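Local coordinates for antistasin (Haementeria officinalis, PDB 1SKZ), which potently inhibits the blood-clotting serine protease factor Xa and may be useful as an anticoagulant, at residues A11-G16 with D24-S29; V31-H36 with E49-R54; E66-M71 with N78-K83; C88-P93 with Y105-P110. All blocks are in the same frame, centred on the assembly; numbering follows the deposited sequence.

Interaction 1: A11-G16 with D24-S29; sequences AGCPEG and DRCTCS
Gly12 opens the contact through its carbonyl, whose O lies 3.7 Å from SG of Cys26. It is the residue at which the chain leaves helix 8-11, with positive phi; any side chain would run into the Ala11 carbonyl O, so the backbone angles alone call for glycine. Cys13 follows and makes the one covalent link, its SG 2.0 Å from SG of Cys26. Both cysteines set their sulfur anti to the carbonyl carbon and beside the backbone N (chi1 -67° and -65°); this turns the two sulfurs to each other, and the bridge is left-handed, chi3 -84°. Pro14 continues past the disulfide, and its ring CD touches Cys26 SG at 4.0 Å, a small apolar flank on the bridge. Its carbonyl O is hydrogen-bonded to Ser17 OG, beyond the segment.

At Gly16 the two segments are still near each other, but only backbone oxygens meet: Gly16 O is 3.9 Å from Ser29 O and 4.2 Å from Cys28 O, a polar approach without a donor between them. In 24-29, Cys26 is the centre of an inverse gamma turn, closed by a weak bond from Thr27 N to Arg25 O, 2.9 Å long; the turn presents CB toward Cys13. Cys8, itself bonded to Cys19, packs against both half-cystines, and two residues on Cys28 is tied to Cys48. With a mere 192 Å² buried and no direct hydrogen bond between 11-16 and 24-29, the chemistry implies that these two loops are joined essentially by the disulfide, as befits a small cystine-rich inhibitor fold with little regular structure.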
loop_
_atom_site.group_PDB
_atom_site.type_symbol
_atom_site.label_atom_id
_atom_site.label_comp_id
_atom_site.label_asym_id
_atom_site.label_seq_id
_atom_site.Cartn_x
_atom_site.Cartn_y
_atom_site.Cartn_z
ATOM N N ALA A 11 -10.086 12.398 -15.935
ATOM C CA ALA A 11 -10.727 13.510 -15.227
ATOM C C ALA A 11 -9.955 13.921 -13.982
ATOM O O ALA A 11 -9.738 15.113 -13.748
ATOM C CB ALA A 11 -12.181 13.147 -14.838
ATOM N N GLY A 12 -9.478 12.925 -13.230
ATOM C CA GLY A 12 -9.012 13.167 -11.875
ATOM C C GLY A 12 -10.165 13.197 -10.891
ATOM O O GLY A 12 -11.314 12.937 -11.242
ATOM N N CYS A 13 -9.861 13.514 -9.646
ATOM C CA CYS A 13 -10.848 13.362 -8.581
ATOM C C CYS A 13 -11.014 14.604 -7.714
ATOM O O CYS A 13 -10.029 15.283 -7.373
ATOM C CB CYS A 13 -10.500 12.158 -7.691
ATOM S SG CYS A 13 -10.665 10.574 -8.570
ATOM N N PRO A 14 -12.241 14.808 -7.212
ATOM C CA PRO A 14 -12.523 15.835 -6.203
ATOM C C PRO A 14 -11.547 15.671 -5.069
ATOM O O PRO A 14 -11.141 14.543 -4.791
ATOM C CB PRO A 14 -13.940 15.509 -5.743
ATOM C CG PRO A 14 -14.543 14.704 -6.884
ATOM C CD PRO A 14 -13.415 13.971 -7.520
ATOM N N GLU A 15 -11.244 16.762 -4.366
ATOM C CA GLU A 15 -10.480 16.690 -3.109
ATOM C C GLU A 15 -11.041 15.680 -2.107
ATOM O O GLU A 15 -12.253 15.629 -1.839
ATOM C CB GLU A 15 -10.426 18.048 -2.415
ATOM C CG GLU A 15 -9.378 18.979 -2.947
ATOM C CD GLU A 15 -9.825 20.438 -2.880
ATOM O OE1 GLU A 15 -10.195 20.896 -1.764
ATOM O OE2 GLU A 15 -9.823 21.111 -3.944
ATOM N N GLY A 16 -10.129 14.926 -1.507
ATOM C CA GLY A 16 -10.513 13.951 -0.515
ATOM C C GLY A 16 -10.746 12.610 -1.165
ATOM O O GLY A 16 -11.157 11.659 -0.491
ATOM N N ASP A 24 -12.319 2.729 -12.195
ATOM C CA ASP A 24 -12.244 4.073 -12.752
ATOM C C ASP A 24 -13.211 5.081 -12.130
ATOM O O ASP A 24 -13.504 6.142 -12.725
ATOM C CB ASP A 24 -12.391 4.044 -14.268
ATOM C CG ASP A 24 -11.551 5.101 -14.935
ATOM O OD1 ASP A 24 -10.705 5.746 -14.253
ATOM O OD2 ASP A 24 -11.758 5.322 -16.148
ATOM N N ARG A 25 -13.517 4.831 -10.856
ATOM C CA ARG A 25 -14.341 5.712 -10.030
ATOM C C ARG A 25 -13.497 6.245 -8.831
ATOM O O ARG A 25 -12.515 5.622 -8.427
ATOM C CB ARG A 25 -15.568 4.906 -9.584
ATOM C CG ARG A 25 -16.615 5.574 -8.705
ATOM C CD ARG A 25 -17.860 4.611 -8.597
ATOM N NE ARG A 25 -18.723 4.801 -7.413
ATOM C CZ ARG A 25 -19.006 3.858 -6.508
ATOM N NH1 ARG A 25 -18.306 2.722 -6.429
ATOM N NH2 ARG A 25 -19.966 4.086 -5.626
ATOM N N CYS A 26 -13.771 7.483 -8.423
ATOM C CA CYS A 26 -13.035 8.164 -7.359
ATOM C C CYS A 26 -13.459 7.684 -5.994
ATOM O O CYS A 26 -14.103 8.431 -5.250
ATOM C CB CYS A 26 -13.288 9.659 -7.431
ATOM S SG CYS A 26 -12.631 10.360 -8.954
ATOM N N THR A 27 -13.146 6.434 -5.669
ATOM C CA THR A 27 -13.600 5.866 -4.420
ATOM C C THR A 27 -12.433 5.680 -3.464
ATOM O O THR A 27 -12.608 5.202 -2.340
ATOM C CB THR A 27 -14.274 4.551 -4.665
ATOM O OG1 THR A 27 -13.419 3.751 -5.485
ATOM C CG2 THR A 27 -15.609 4.762 -5.414
ATOM N N CYS A 28 -11.260 6.149 -3.865
ATOM C CA CYS A 28 -10.048 5.909 -3.092
ATOM C C CYS A 28 -9.806 7.109 -2.243
ATOM O O CYS A 28 -10.207 8.204 -2.621
ATOM C CB CYS A 28 -8.845 5.720 -4.029
ATOM S SG CYS A 28 -8.887 4.158 -4.945
ATOM N N SER A 29 -9.026 6.940 -1.183
ATOM C CA SER A 29 -8.732 8.050 -0.283
ATOM C C SER A 29 -7.641 8.962 -0.829
ATOM O O SER A 29 -7.538 10.142 -0.444
ATOM C CB SER A 29 -8.309 7.524 1.082
ATOM O OG SER A 29 -9.330 6.718 1.610
#

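Interaction 2: V31-H36 with E49-R54; sequences VRCRVH and EFCKCR
Cys51 meets the loop of the reactive bond through its sulfur, bonded to SG of Cys33 at 2.0 Å, and has more surface buried by the contact than any other residue. Its SG stands anti to the backbone N (chi1 -170°), reaching out toward the loop, while Cys33 holds its SG between backbone N and carbonyl carbon (chi1 76°); the bridge is right-handed, chi3 95°. Cys51 centres an inverse gamma turn, Lys52 N to Phe50 O, at a corner of the chain.

Val31 comes next in burial, and its two methyls divide the work. CG1 lies on CB of Cys51 at 3.7 Å, and CG2 on CB of Glu49 at 3.6 Å, the valine and glutamate side chains crossing obliquely. An alanine at this position would lack both methyls and would probably remove the methyl contacts to Cys51 CB and Glu49 CB and open a gap beside the disulfide.

Val35 packs in a similar way further along: CG2 against Cys51 SG at 3.6 Å and CG1 against Cys53 SG at 3.8 Å. Cys53 is in turn bonded to Cys37. A water completes the contact, accepting from Cys51 N at 3.1 Å and weakly from Arg32 N, in the plane of the Phe50 ring at its edge; that ring stacks on Phe50 of the second subunit. The Arg34-Val35 reactive bond, at a site altered in this structure, thus follows directly on a half-cystine and has its second residue lodged against sulfur, which implies a loop pinned by cystine and methyl contacts rather than by direct hydrogen bonds across it.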
loop_
_atom_site.group_PDB
_atom_site.type_symbol
_atom_site.label_atom_id
_atom_site.label_comp_id
_atom_site.label_asym_id
_atom_site.label_seq_id
_atom_site.Cartn_x
_atom_site.Cartn_y
_atom_site.Cartn_z
ATOM N N VAL A 31 -3.221 9.201 -1.751
ATOM C CA VAL A 31 -1.928 9.005 -1.113
ATOM C C VAL A 31 -1.738 10.112 -0.056
ATOM O O VAL A 31 -1.998 11.281 -0.323
ATOM C CB VAL A 31 -0.815 9.065 -2.198
ATOM C CG1 VAL A 31 0.567 8.963 -1.578
ATOM C CG2 VAL A 31 -1.047 7.963 -3.218
ATOM N N ARG A 32 -1.383 9.740 1.170
ATOM C CA ARG A 32 -1.321 10.757 2.221
ATOM C C ARG A 32 0.099 11.276 2.292
ATOM O O ARG A 32 0.633 11.438 3.371
ATOM C CB ARG A 32 -1.714 10.205 3.609
ATOM C CG ARG A 32 -3.136 9.704 3.774
ATOM C CD ARG A 32 -3.230 8.346 3.115
ATOM N NE ARG A 32 -4.224 7.415 3.659
ATOM C CZ ARG A 32 -5.547 7.556 3.560
ATOM N NH1 ARG A 32 -6.096 8.773 3.424
ATOM N NH2 ARG A 32 -6.325 6.510 3.814
ATOM N N CYS A 33 0.747 11.443 1.144
ATOM C CA CYS A 33 2.106 11.949 1.103
ATOM C C CYS A 33 2.386 12.582 -0.254
ATOM O O CYS A 33 1.595 12.439 -1.213
ATOM C CB CYS A 33 3.095 10.818 1.333
ATOM S SG CYS A 33 3.315 9.738 -0.131
ATOM N N ARG A 34 3.602 13.110 -0.359
ATOM C CA ARG A 34 4.116 13.750 -1.560
ATOM C C ARG A 34 5.486 13.175 -1.926
ATOM O O ARG A 34 6.302 13.855 -2.550
ATOM C CB ARG A 34 4.258 15.267 -1.334
ATOM C CG ARG A 34 2.943 16.005 -1.112
ATOM C CD ARG A 34 3.219 17.478 -0.898
ATOM N NE ARG A 34 2.168 18.153 -0.131
ATOM C CZ ARG A 34 2.114 19.470 0.070
ATOM N NH1 ARG A 34 2.996 20.277 -0.519
ATOM N NH2 ARG A 34 1.144 19.984 0.813
ATOM N N VAL A 35 5.716 11.920 -1.568
ATOM C CA VAL A 35 6.908 11.199 -2.003
ATOM C C VAL A 35 6.985 11.134 -3.545
ATOM O O VAL A 35 5.967 10.892 -4.211
ATOM C CB VAL A 35 6.908 9.754 -1.394
ATOM C CG1 VAL A 35 8.016 8.888 -1.985
ATOM C CG2 VAL A 35 7.083 9.854 0.121
ATOM N N HIS A 36 8.166 11.460 -4.088
ATOM C CA HIS A 36 8.573 11.026 -5.438
ATOM C C HIS A 36 8.894 9.522 -5.600
ATOM O O HIS A 36 9.892 9.007 -5.099
ATOM C CB HIS A 36 9.787 11.836 -5.914
ATOM C CG HIS A 36 10.137 11.596 -7.351
ATOM N ND1 HIS A 36 9.312 11.986 -8.389
ATOM C CD2 HIS A 36 11.115 10.848 -7.917
ATOM C CE1 HIS A 36 9.765 11.484 -9.525
ATOM N NE2 HIS A 36 10.849 10.785 -9.268
ATOM N N GLU A 49 -4.068 3.577 -4.791
ATOM C CA GLU A 49 -2.684 3.974 -4.468
ATOM C C GLU A 49 -2.460 4.242 -2.974
ATOM O O GLU A 49 -3.347 4.757 -2.267
ATOM C CB GLU A 49 -2.271 5.226 -5.273
ATOM C CG GLU A 49 -1.930 4.907 -6.713
ATOM C CD GLU A 49 -1.459 6.101 -7.517
ATOM O OE1 GLU A 49 -1.817 7.220 -7.148
ATOM O OE2 GLU A 49 -0.741 5.912 -8.534
ATOM N N PHE A 50 -1.274 3.891 -2.505
ATOM C CA PHE A 50 -0.875 4.243 -1.169
ATOM C C PHE A 50 0.575 4.632 -1.251
ATOM O O PHE A 50 1.242 4.322 -2.256
ATOM C CB PHE A 50 -1.095 3.065 -0.221
ATOM C CG PHE A 50 -2.528 2.747 -0.031
ATOM C CD1 PHE A 50 -3.371 3.674 0.597
ATOM C CD2 PHE A 50 -3.097 1.634 -0.671
ATOM C CE1 PHE A 50 -4.770 3.514 0.568
ATOM C CE2 PHE A 50 -4.478 1.447 -0.704
ATOM C CZ PHE A 50 -5.325 2.384 -0.087
ATOM N N CYS A 51 1.070 5.264 -0.174
ATOM C CA CYS A 51 2.397 5.887 -0.189
ATOM C C CYS A 51 3.534 4.890 0.045
ATOM O O CYS A 51 4.252 4.950 1.058
ATOM C CB CYS A 51 2.482 7.018 0.854
ATOM S SG CYS A 51 4.000 7.988 0.660
ATOM N N LYS A 52 3.745 4.017 -0.928
ATOM C CA LYS A 52 4.917 3.150 -0.975
ATOM C C LYS A 52 5.271 3.096 -2.467
ATOM O O LYS A 52 4.381 2.824 -3.290
ATOM C CB LYS A 52 4.541 1.729 -0.482
ATOM C CG LYS A 52 5.733 0.731 -0.437
ATOM C CD LYS A 52 5.373 -0.621 0.215
ATOM C CE LYS A 52 6.602 -1.243 0.885
ATOM N NZ LYS A 52 6.809 -0.565 2.278
ATOM N N CYS A 53 6.551 3.232 -2.811
ATOM C CA CYS A 53 6.977 3.153 -4.216
ATOM C C CYS A 53 7.034 1.729 -4.785
ATOM O O CYS A 53 7.369 0.774 -4.077
ATOM C CB CYS A 53 8.329 3.821 -4.383
ATOM S SG CYS A 53 8.389 5.537 -3.787
ATOM N N ARG A 54 6.524 1.578 -6.010
ATOM C CA ARG A 54 6.677 0.360 -6.803
ATOM C C ARG A 54 8.147 0.059 -7.005
ATOM O O ARG A 54 8.938 0.960 -7.301
ATOM C CB ARG A 54 6.075 0.562 -8.200
ATOM C CG ARG A 54 4.587 0.411 -8.292
ATOM C CD ARG A 54 4.181 0.414 -9.744
ATOM N NE ARG A 54 2.806 0.866 -9.810
ATOM C CZ ARG A 54 1.765 0.037 -9.806
ATOM N NH1 ARG A 54 1.970 -1.249 -10.103
ATOM N NH2 ARG A 54 0.521 0.518 -9.684
HETATM O O HOH W 1 -1.009 6.451 1.869
#

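Interaction 3: E66-M71 with N78-K83; sequences ECPEGM and NKCDCK
Met71 runs its side chain along the backbone of Cys80 to Lys83, starting with CB, which sits 3.7 Å from Cys80 O. CG stays near the same oxygen at 4.0 Å. The chain then bends, chi2 -58°, and carries SD over to Cys82 O at 3.7 Å; the methyl CE ends beside CG of Lys83, 4.2 Å away, the methionine and lysine chains running alongside each other in one direction. A serine in its place would keep CB but would probably leave the Cys82 carbonyl and the Lys83 methylene without their sulfur and methyl cover.

The backbones here form a two-stranded antiparallel sheet, 71-72 with 82-83, in which Met71 and Lys83 are a non-hydrogen-bonded pair. CA-H...O contacts tie it instead: Met71 CA to Cys82 O at 3.2 Å (135° at the hydrogen) and Lys83 CA to Gly70 O at 3.5 Å. A classic beta bulge places Asp81 and Cys82 both opposite Met72.

Leading into the sheet, Pro68 to Met71 make a type II turn, Gly70 taking the positive phi. Just ahead of it, Cys67 SG is bonded to Cys80 SG at 2.0 Å in a left-handed bridge (chi3 -86°), and Pro68 CD packs on Cys80 CB at 3.8 Å. Glu66, at the exposed start of the segment, turns its carboxylate to a salt bridge with Lys59.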
loop_
_atom_site.group_PDB
_atom_site.type_symbol
_atom_site.label_atom_id
_atom_site.label_comp_id
_atom_site.label_asym_id
_atom_site.label_seq_id
_atom_site.Cartn_x
_atom_site.Cartn_y
_atom_site.Cartn_z
ATOM N N GLU A 66 -4.013 -8.502 -27.454
ATOM C CA GLU A 66 -2.749 -9.100 -26.994
ATOM C C GLU A 66 -2.987 -10.416 -26.272
ATOM O O GLU A 66 -2.054 -11.144 -26.000
ATOM C CB GLU A 66 -1.986 -8.197 -26.007
ATOM C CG GLU A 66 -1.646 -6.753 -26.414
ATOM C CD GLU A 66 -1.368 -5.874 -25.186
ATOM O OE1 GLU A 66 -1.723 -6.278 -24.068
ATOM O OE2 GLU A 66 -0.854 -4.751 -25.330
ATOM N N CYS A 67 -4.209 -10.629 -25.812
ATOM C CA CYS A 67 -4.456 -11.643 -24.825
ATOM C C CYS A 67 -4.589 -13.051 -25.369
ATOM O O CYS A 67 -5.189 -13.266 -26.413
ATOM C CB CYS A 67 -5.688 -11.269 -24.040
ATOM S SG CYS A 67 -5.430 -9.932 -22.831
ATOM N N PRO A 68 -4.103 -14.051 -24.617
ATOM C CA PRO A 68 -4.500 -15.449 -24.829
ATOM C C PRO A 68 -6.012 -15.678 -24.879
ATOM O O PRO A 68 -6.791 -14.970 -24.255
ATOM C CB PRO A 68 -3.889 -16.187 -23.632
ATOM C CG PRO A 68 -2.776 -15.320 -23.182
ATOM C CD PRO A 68 -3.095 -13.912 -23.549
ATOM N N GLU A 69 -6.385 -16.799 -25.470
ATOM C CA GLU A 69 -7.737 -17.301 -25.390
ATOM C C GLU A 69 -8.219 -17.371 -23.933
ATOM O O GLU A 69 -7.486 -17.838 -23.062
ATOM C CB GLU A 69 -7.779 -18.690 -26.035
ATOM C CG GLU A 69 -9.156 -19.289 -26.170
ATOM C CD GLU A 69 -9.130 -20.610 -26.916
ATOM O OE1 GLU A 69 -8.030 -21.213 -27.069
ATOM O OE2 GLU A 69 -10.218 -21.057 -27.348
ATOM N N GLY A 70 -9.428 -16.857 -23.686
ATOM C CA GLY A 70 -10.109 -17.024 -22.406
ATOM C C GLY A 70 -9.645 -16.054 -21.334
ATOM O O GLY A 70 -10.129 -16.125 -20.195
ATOM N N MET A 71 -8.700 -15.174 -21.707
ATOM C CA MET A 71 -8.058 -14.231 -20.781
ATOM C C MET A 71 -8.318 -12.808 -21.246
ATOM O O MET A 71 -8.340 -12.524 -22.453
ATOM C CB MET A 71 -6.522 -14.451 -20.721
ATOM C CG MET A 71 -6.079 -15.837 -20.226
ATOM S SD MET A 71 -6.722 -16.201 -18.557
ATOM C CE MET A 71 -7.013 -17.864 -18.601
ATOM N N ASN A 78 -2.185 -4.400 -16.055
ATOM C CA ASN A 78 -2.145 -4.253 -17.524
ATOM C C ASN A 78 -1.514 -5.458 -18.214
ATOM O O ASN A 78 -0.872 -5.326 -19.263
ATOM C CB ASN A 78 -1.397 -2.973 -17.933
ATOM C CG ASN A 78 -2.280 -1.751 -17.889
ATOM O OD1 ASN A 78 -3.494 -1.844 -17.751
ATOM N ND2 ASN A 78 -1.675 -0.588 -18.002
ATOM N N LYS A 79 -1.727 -6.640 -17.642
ATOM C CA LYS A 79 -1.346 -7.894 -18.295
ATOM C C LYS A 79 -2.604 -8.726 -18.407
ATOM O O LYS A 79 -3.615 -8.407 -17.778
ATOM C CB LYS A 79 -0.290 -8.659 -17.475
ATOM C CG LYS A 79 0.994 -7.909 -17.336
ATOM C CD LYS A 79 2.006 -8.673 -16.490
ATOM C CE LYS A 79 3.433 -8.174 -16.810
ATOM N NZ LYS A 79 4.501 -8.731 -15.888
ATOM N N CYS A 80 -2.534 -9.789 -19.200
ATOM C CA CYS A 80 -3.698 -10.590 -19.520
ATOM C C CYS A 80 -3.924 -11.612 -18.437
ATOM O O CYS A 80 -3.881 -12.818 -18.672
ATOM C CB CYS A 80 -3.522 -11.242 -20.915
ATOM S SG CYS A 80 -3.491 -10.020 -22.279
ATOM N N ASP A 81 -4.201 -11.117 -17.236
ATOM C CA ASP A 81 -4.185 -11.939 -16.024
ATOM C C ASP A 81 -5.530 -12.566 -15.672
ATOM O O ASP A 81 -5.585 -13.527 -14.912
ATOM C CB ASP A 81 -3.686 -11.095 -14.840
ATOM C CG ASP A 81 -2.160 -10.952 -14.811
ATOM O OD1 ASP A 81 -1.428 -11.864 -15.255
ATOM O OD2 ASP A 81 -1.680 -9.898 -14.350
ATOM N N CYS A 82 -6.622 -11.955 -16.120
ATOM C CA CYS A 82 -7.952 -12.353 -15.682
ATOM C C CYS A 82 -8.667 -13.279 -16.643
ATOM O O CYS A 82 -8.603 -13.106 -17.858
ATOM C CB CYS A 82 -8.828 -11.132 -15.436
ATOM S SG CYS A 82 -8.082 -9.879 -14.356
ATOM N N LYS A 83 -9.307 -14.301 -16.090
ATOM C CA LYS A 83 -10.254 -15.102 -16.843
ATOM C C LYS A 83 -11.374 -14.182 -17.332
ATOM O O LYS A 83 -12.001 -13.476 -16.514
ATOM C CB LYS A 83 -10.863 -16.150 -15.940
ATOM C CG LYS A 83 -10.029 -17.380 -15.737
ATOM C CD LYS A 83 -10.953 -18.509 -15.333
ATOM C CE LYS A 83 -10.258 -19.497 -14.458
ATOM N NZ LYS A 83 -9.464 -20.357 -15.334
#

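Interaction 4: C88-P93 with Y105-P110; sequences CRKTCP and YCECRP
Lys90, second residue of the Arg89-Lys90 reactive bond, reaches from the exposed inhibitory loop to the chain that backs it, in the cystine-framed reactive-site loop of the second antistasin-like unit. Its NZ donates to Cys106 O at 3.0 Å, approaching from above the carbonyl plane. CG, CD and CE run extended past Cys106, CD being 3.9 Å from its SG, so the methylenes lie along the sulfur while the amine grips the carbonyl. NZ also gives a hydrogen bond to a water at 3.0 Å, which accepts from Cys108 N at 3.1 Å as well and so carries the lysine's hold two residues on, to Cys108.

Two disulfides fix this first shell. Cys88 to Cys106 (chi3 78°, right-handed) lies directly before the reactive bond, both sulfurs anti to their backbone N. Cys92 to Cys108 (chi3 -68°, left-handed) follows it, and there Thr91 O comes within 3.5 Å of Cys108 SG.

Further out, Cys106 is the centre of an inverse gamma turn, Glu107 N bonding to Tyr105 O. Glu107 takes its salt bridge with Lys97, in a predicted heparin-binding stretch; Tyr105 and Glu107 share backbone hydrogen bonds with Lys97, and Arg109 with Gly95. Arg89 folds back on its own chain: NH1 donates to Cys88 O at 2.9 Å, the oxygen lying in the guanidinium plane but NH1 standing 64° out of the carbonyl plane.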
loop_
_atom_site.group_PDB
_atom_site.type_symbol
_atom_site.label_atom_id
_atom_site.label_comp_id
_atom_site.label_asym_id
_atom_site.label_seq_id
_atom_site.Cartn_x
_atom_site.Cartn_y
_atom_site.Cartn_z
ATOM N N CYS A 88 -19.599 -17.611 -12.617
ATOM C CA CYS A 88 -19.937 -17.403 -11.235
ATOM C C CYS A 88 -21.369 -16.901 -11.209
ATOM O O CYS A 88 -21.681 -15.881 -11.831
ATOM C CB CYS A 88 -19.008 -16.343 -10.627
ATOM S SG CYS A 88 -19.230 -16.183 -8.839
ATOM N N ARG A 89 -22.229 -17.591 -10.465
ATOM C CA ARG A 89 -23.615 -17.180 -10.332
ATOM C C ARG A 89 -23.993 -16.854 -8.891
ATOM O O ARG A 89 -25.191 -16.745 -8.553
ATOM C CB ARG A 89 -24.525 -18.260 -10.926
ATOM C CG ARG A 89 -24.367 -18.405 -12.453
ATOM C CD ARG A 89 -24.503 -17.059 -13.185
ATOM N NE ARG A 89 -24.323 -17.183 -14.639
ATOM C CZ ARG A 89 -23.222 -16.832 -15.302
ATOM N NH1 ARG A 89 -22.201 -16.296 -14.635
ATOM N NH2 ARG A 89 -23.167 -16.958 -16.639
ATOM N N LYS A 90 -22.986 -16.453 -8.113
ATOM C CA LYS A 90 -23.238 -15.968 -6.747
ATOM C C LYS A 90 -23.777 -14.566 -6.681
ATOM O O LYS A 90 -23.307 -13.654 -7.365
ATOM C CB LYS A 90 -21.980 -16.021 -5.874
ATOM C CG LYS A 90 -21.434 -17.429 -5.699
ATOM C CD LYS A 90 -20.188 -17.470 -4.866
ATOM C CE LYS A 90 -19.845 -18.913 -4.703
ATOM N NZ LYS A 90 -18.654 -19.082 -3.883
ATOM N N THR A 91 -24.636 -14.374 -5.692
ATOM C CA THR A 91 -25.082 -13.058 -5.302
ATOM C C THR A 91 -24.367 -12.713 -3.988
ATOM O O THR A 91 -24.226 -13.540 -3.071
ATOM C CB THR A 91 -26.640 -13.049 -5.131
ATOM O OG1 THR A 91 -27.252 -13.450 -6.376
ATOM C CG2 THR A 91 -27.151 -11.652 -4.722
ATOM N N CYS A 92 -23.794 -11.526 -3.969
ATOM C CA CYS A 92 -22.993 -11.076 -2.852
ATOM C C CYS A 92 -23.453 -9.632 -2.623
ATOM O O CYS A 92 -23.754 -8.935 -3.587
ATOM C CB CYS A 92 -21.503 -11.127 -3.244
ATOM S SG CYS A 92 -20.888 -12.721 -3.929
ATOM N N PRO A 93 -23.630 -9.208 -1.345
ATOM C CA PRO A 93 -23.746 -7.784 -0.971
ATOM C C PRO A 93 -22.467 -6.977 -1.214
ATOM O O PRO A 93 -22.512 -5.879 -1.783
ATOM C CB PRO A 93 -24.067 -7.845 0.512
ATOM C CG PRO A 93 -23.349 -9.102 0.985
ATOM C CD PRO A 93 -23.629 -10.075 -0.149
ATOM N N TYR A 105 -12.904 -13.295 -8.723
ATOM C CA TYR A 105 -13.176 -14.718 -8.788
ATOM C C TYR A 105 -14.361 -15.041 -7.912
ATOM O O TYR A 105 -14.948 -14.150 -7.308
ATOM C CB TYR A 105 -11.931 -15.544 -8.405
ATOM C CG TYR A 105 -11.407 -15.332 -6.976
ATOM C CD1 TYR A 105 -10.626 -14.223 -6.663
ATOM C CD2 TYR A 105 -11.655 -16.278 -5.970
ATOM C CE1 TYR A 105 -10.103 -14.051 -5.383
ATOM C CE2 TYR A 105 -11.144 -16.110 -4.712
ATOM C CZ TYR A 105 -10.369 -15.002 -4.424
ATOM O OH TYR A 105 -9.840 -14.862 -3.164
ATOM N N CYS A 106 -14.842 -16.271 -8.051
ATOM C CA CYS A 106 -16.164 -16.641 -7.554
ATOM C C CYS A 106 -16.225 -16.947 -6.054
ATOM O O CYS A 106 -16.497 -18.085 -5.642
ATOM C CB CYS A 106 -16.684 -17.812 -8.372
ATOM S SG CYS A 106 -18.471 -17.993 -8.276
ATOM N N GLU A 107 -16.019 -15.894 -5.261
ATOM C CA GLU A 107 -16.165 -15.899 -3.802
ATOM C C GLU A 107 -16.614 -14.507 -3.357
ATOM O O GLU A 107 -16.216 -13.496 -3.934
ATOM C CB GLU A 107 -14.852 -16.266 -3.093
ATOM C CG GLU A 107 -14.586 -17.746 -3.066
ATOM C CD GLU A 107 -13.211 -18.092 -2.508
ATOM O OE1 GLU A 107 -12.845 -17.499 -1.462
ATOM O OE2 GLU A 107 -12.506 -18.988 -3.071
ATOM N N CYS A 108 -17.604 -14.470 -2.469
ATOM C CA CYS A 108 -18.128 -13.197 -1.999
ATOM C C CYS A 108 -17.129 -12.566 -1.063
ATOM O O CYS A 108 -16.531 -13.262 -0.225
ATOM C CB CYS A 108 -19.456 -13.386 -1.269
ATOM S SG CYS A 108 -20.790 -13.990 -2.344
ATOM N N ARG A 109 -16.998 -11.247 -1.176
ATOM C CA ARG A 109 -16.184 -10.488 -0.243
ATOM C C ARG A 109 -16.807 -10.629 1.120
ATOM O O ARG A 109 -18.008 -10.374 1.289
ATOM C CB ARG A 109 -16.147 -9.001 -0.621
ATOM C CG ARG A 109 -15.150 -8.647 -1.690
ATOM C CD ARG A 109 -15.136 -7.170 -1.953
ATOM N NE ARG A 109 -14.189 -6.459 -1.104
ATOM C CZ ARG A 109 -13.818 -5.194 -1.303
ATOM N NH1 ARG A 109 -14.291 -4.519 -2.352
ATOM N NH2 ARG A 109 -12.929 -4.615 -0.489
ATOM N N PRO A 110 -15.994 -10.991 2.121
ATOM C CA PRO A 110 -16.441 -11.040 3.522
ATOM C C PRO A 110 -16.810 -9.641 4.017
ATOM O O PRO A 110 -17.916 -9.462 4.562
ATOM C CB PRO A 110 -15.222 -11.604 4.269
ATOM C CG PRO A 110 -14.372 -12.259 3.174
ATOM C CD PRO A 110 -14.579 -11.364 1.991
HETATM O O HOH W 2 -18.564 -17.210 -1.480
#

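The four contacts follow one another in series along the chain, each closing before the next opens. Interactions 1 and 2 have centres 15 Å apart and adjoin in sequence, whereas interactions 3 and 4 are 21 Å apart; across the molecule interactions 2 and 4 are 31 Å apart, on opposite sides of its centre. The second pair echoes the first: a cystine-joined turn precedes a reactive-bond loop, and each contact carries an inverse gamma turn at a half-cystine. Interaction 3 alone contains a pair from the two-stranded sheet 71-72 with 82-83. The two reactive bonds thus sit far apart in separate antistasin-like units, and both loop contacts touch the second subunit.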